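Local atomic coordinates of enoyl-CoA hydratase, EchA12_1 (Mycobacterium marinum M, PDB entry 3QRE), a protein that probably acts as an enoyl-CoA hydratase of the crotonase-like family, adding water to the double bond of enoyl-CoA thioesters in fatty acid metabolism. Residues R68-P73 against L129-I134. Residues are numbered along the deposited sequence; the frame is centred on the assembly and turned at random.
Sequences RAEADP and LRKPVI
Glu70, in the last turn of helix 56-71, lies next to the loop before strand 133-137, and its CA is 6.8 Å from that of Lys131. The Glu70 carboxylate takes the backbone N-H of Arg130 on the syn lone pair of OE2, at 2.7 Å from N. The bend at chi2 (72°) turns the carboxylate to this loop. OE2 also lies over one face of the Arg130 guanidinium, the two planes 30° apart. Glu70 OE2 and Arg130 NE form a long salt bridge of 3.7 Å; no N-H points at the oxygen, so it rests on charge alone. Arg130 instead donates from NH2 to Glu70 O at 2.9 Å, from above the carbonyl plane. Leu129 CD2 packs against Glu70 CD at 3.9 Å. The extended Lys131 chain runs past Glu70 OE1, with CG 3.4 Å from it. Lys131 NZ donates to Ala69 O at 3.1 Å, in the carbonyl plane, and to Ile75 O. A water joins Lys131 NZ, Glu70 O and Arg130 NH1. Both cations thus meet carbonyls of the helix C-terminus, where the helix dipole would probably favour positive charge. The contact ties the end of the crossover helix, in beta-alpha-beta unit 40-45/56-71/77-82 of the crotonase fold, to the lead-in of parallel strand 133-137.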
ATOM      1  N   ARG A  68      15.147 -15.322  24.924  1.00 41.02           N
ATOM      2  CA  ARG A  68      16.563 -15.690  24.974  1.00 41.94           C
ATOM      3  C   ARG A  68      17.412 -14.978  23.908  1.00 40.63           C
ATOM      4  O   ARG A  68      18.466 -14.416  24.220  1.00 41.55           O
ATOM      5  CB  ARG A  68      16.714 -17.217  24.912  1.00 42.53           C
ATOM      6  CG  ARG A  68      18.146 -17.700  24.895  1.00 44.91           C
ATOM      7  CD  ARG A  68      18.176 -19.214  24.762  1.00 49.17           C
ATOM      8  NE  ARG A  68      19.531 -19.730  24.558  1.00 53.47           N
ATOM      9  CZ  ARG A  68      19.812 -21.017  24.337  1.00 55.28           C
ATOM     10  NH1 ARG A  68      18.827 -21.916  24.278  1.00 54.68           N
ATOM     11  NH2 ARG A  68      21.071 -21.405  24.168  1.00 53.78           N
ATOM     12  N   ALA A  69      16.958 -14.997  22.657  1.00 39.20           N
ATOM     13  CA  ALA A  69      17.598 -14.209  21.589  1.00 37.77           C
ATOM     14  C   ALA A  69      17.670 -12.716  21.938  1.00 37.49           C
ATOM     15  O   ALA A  69      18.710 -12.081  21.771  1.00 37.23           O
ATOM     16  CB  ALA A  69      16.860 -14.407  20.298  1.00 36.60           C
ATOM     17  N   GLU A  70      16.544 -12.170  22.408  1.00 37.74           N
ATOM     18  CA  GLU A  70      16.421 -10.765  22.778  1.00 38.49           C
ATOM     19  C   GLU A  70      17.393 -10.377  23.895  1.00 39.94           C
ATOM     20  O   GLU A  70      18.015  -9.312  23.820  1.00 40.36           O
ATOM     21  CB  GLU A  70      14.957 -10.424  23.121  1.00 38.17           C
ATOM     22  CG  GLU A  70      14.638  -8.958  23.356  1.00 37.13           C
ATOM     23  CD  GLU A  70      14.646  -8.067  22.086  1.00 36.29           C
ATOM     24  OE1 GLU A  70      15.036  -8.527  20.982  1.00 31.44           O
ATOM     25  OE2 GLU A  70      14.248  -6.879  22.224  1.00 34.71           O
ATOM     26  N   ALA A  71      17.584 -11.262  24.878  1.00 40.87           N
ATOM     27  CA  ALA A  71      18.476 -10.987  26.023  1.00 42.31           C
ATOM     28  C   ALA A  71      19.969 -11.213  25.763  1.00 43.12           C
ATOM     29  O   ALA A  71      20.808 -10.684  26.497  1.00 44.39           O
ATOM     30  CB  ALA A  71      18.030 -11.778  27.268  1.00 42.87           C
ATOM     31  N   ASP A  72      20.301 -11.982  24.728  1.00 42.93           N
ATOM     32  CA  ASP A  72      21.688 -12.334  24.432  1.00 43.55           C
ATOM     33  C   ASP A  72      22.336 -11.277  23.538  1.00 43.56           C
ATOM     34  O   ASP A  72      21.999 -11.205  22.357  1.00 43.72           O
ATOM     35  CB  ASP A  72      21.739 -13.699  23.741  1.00 43.39           C
ATOM     36  CG  ASP A  72      23.161 -14.230  23.554  1.00 45.78           C
ATOM     37  OD1 ASP A  72      24.154 -13.474  23.701  1.00 47.93           O
ATOM     38  OD2 ASP A  72      23.285 -15.437  23.234  1.00 48.75           O
ATOM     39  N   PRO A  73      23.300 -10.487  24.081  1.00 43.74           N
ATOM     40  CA  PRO A  73      23.945  -9.437  23.282  1.00 43.11           C
ATOM     41  C   PRO A  73      24.806  -9.974  22.128  1.00 42.51           C
ATOM     42  O   PRO A  73      25.175  -9.213  21.226  1.00 41.65           O
ATOM     43  CB  PRO A  73      24.776  -8.645  24.306  1.00 43.97           C
ATOM     44  CG  PRO A  73      24.957  -9.541  25.474  1.00 44.97           C
ATOM     45  CD  PRO A  73      23.848 -10.565  25.454  1.00 44.97           C
ATOM     46  N   LEU A 129      10.176  -5.742  19.673  1.00 28.22           N
ATOM     47  CA  LEU A 129      11.505  -6.199  20.019  1.00 28.07           C
ATOM     48  C   LEU A 129      12.523  -5.179  19.520  1.00 28.67           C
ATOM     49  O   LEU A 129      12.278  -4.457  18.547  1.00 27.71           O
ATOM     50  CB  LEU A 129      11.817  -7.572  19.387  1.00 27.29           C
ATOM     51  CG  LEU A 129      10.985  -8.804  19.788  1.00 25.74           C
ATOM     52  CD1 LEU A 129      11.440 -10.032  19.038  1.00 20.21           C
ATOM     53  CD2 LEU A 129      10.986  -9.039  21.332  1.00 24.81           C
ATOM     54  N   ARG A 130      13.662  -5.136  20.200  1.00 28.88           N
ATOM     55  CA  ARG A 130      14.827  -4.418  19.727  1.00 28.84           C
ATOM     56  C   ARG A 130      15.456  -5.049  18.474  1.00 28.36           C
ATOM     57  O   ARG A 130      16.218  -4.392  17.767  1.00 28.92           O
ATOM     58  CB  ARG A 130      15.869  -4.361  20.854  1.00 29.18           C
ATOM     59  CG  ARG A 130      15.562  -3.330  21.967  1.00 31.38           C
ATOM     60  CD  ARG A 130      16.666  -3.322  23.073  1.00 31.76           C
ATOM     61  NE  ARG A 130      16.590  -4.514  23.921  1.00 34.26           N
ATOM     62  CZ  ARG A 130      17.365  -5.603  23.788  1.00 37.87           C
ATOM     63  NH1 ARG A 130      18.311  -5.666  22.839  1.00 36.25           N
ATOM     64  NH2 ARG A 130      17.207  -6.634  24.619  1.00 36.62           N
ATOM     65  N   LYS A 131      15.158  -6.314  18.203  1.00 27.74           N
ATOM     66  CA  LYS A 131      15.857  -7.047  17.130  1.00 28.09           C
ATOM     67  C   LYS A 131      14.907  -7.508  16.030  1.00 27.52           C
ATOM     68  O   LYS A 131      13.781  -7.871  16.316  1.00 27.74           O
ATOM     69  CB  LYS A 131      16.606  -8.275  17.717  1.00 28.09           C
ATOM     70  CG  LYS A 131      17.601  -7.883  18.792  1.00 28.26           C
ATOM     71  CD  LYS A 131      18.282  -9.057  19.497  1.00 28.76           C
ATOM     72  CE  LYS A 131      19.296  -8.443  20.499  1.00 29.12           C
ATOM     73  NZ  LYS A 131      20.210  -9.432  21.179  1.00 30.02           N
ATOM     74  N   PRO A 132      15.373  -7.533  14.776  1.00 27.99           N
ATOM     75  CA  PRO A 132      14.539  -7.949  13.656  1.00 27.46           C
ATOM     76  C   PRO A 132      14.245  -9.448  13.687  1.00 27.91           C
ATOM     77  O   PRO A 132      15.080 -10.240  14.160  1.00 27.56           O
ATOM     78  CB  PRO A 132      15.403  -7.625  12.420  1.00 27.53           C
ATOM     79  CG  PRO A 132      16.624  -6.879  12.954  1.00 28.29           C
ATOM     80  CD  PRO A 132      16.772  -7.307  14.361  1.00 28.63           C
ATOM     81  N   VAL A 133      13.068  -9.833  13.169  1.00 27.20           N
ATOM     82  CA  VAL A 133      12.729 -11.233  12.992  1.00 26.47           C
ATOM     83  C   VAL A 133      12.457 -11.445  11.513  1.00 26.84           C
ATOM     84  O   VAL A 133      11.647 -10.717  10.899  1.00 26.95           O
ATOM     85  CB  VAL A 133      11.512 -11.659  13.882  1.00 26.82           C
ATOM     86  CG1 VAL A 133      11.242 -13.160  13.790  1.00 25.20           C
ATOM     87  CG2 VAL A 133      11.741 -11.274  15.344  1.00 27.35           C
ATOM     88  N   ILE A 134      13.157 -12.415  10.934  1.00 27.24           N
ATOM     89  CA  ILE A 134      12.963 -12.806   9.555  1.00 27.76           C
ATOM     90  C   ILE A 134      12.216 -14.143   9.553  1.00 28.53           C
ATOM     91  O   ILE A 134      12.736 -15.154  10.052  1.00 29.44           O
ATOM     92  CB  ILE A 134      14.316 -12.975   8.803  1.00 28.94           C
ATOM     93  CG1 ILE A 134      15.327 -11.848   9.112  1.00 28.54           C
ATOM     94  CG2 ILE A 134      14.106 -13.134   7.300  1.00 30.83           C
ATOM     95  CD1 ILE A 134      14.764 -10.403   9.036  1.00 27.00           C
TER
HETATM   96  O   HOH W   1      20.693  -7.809  23.290  1.00 26.66           O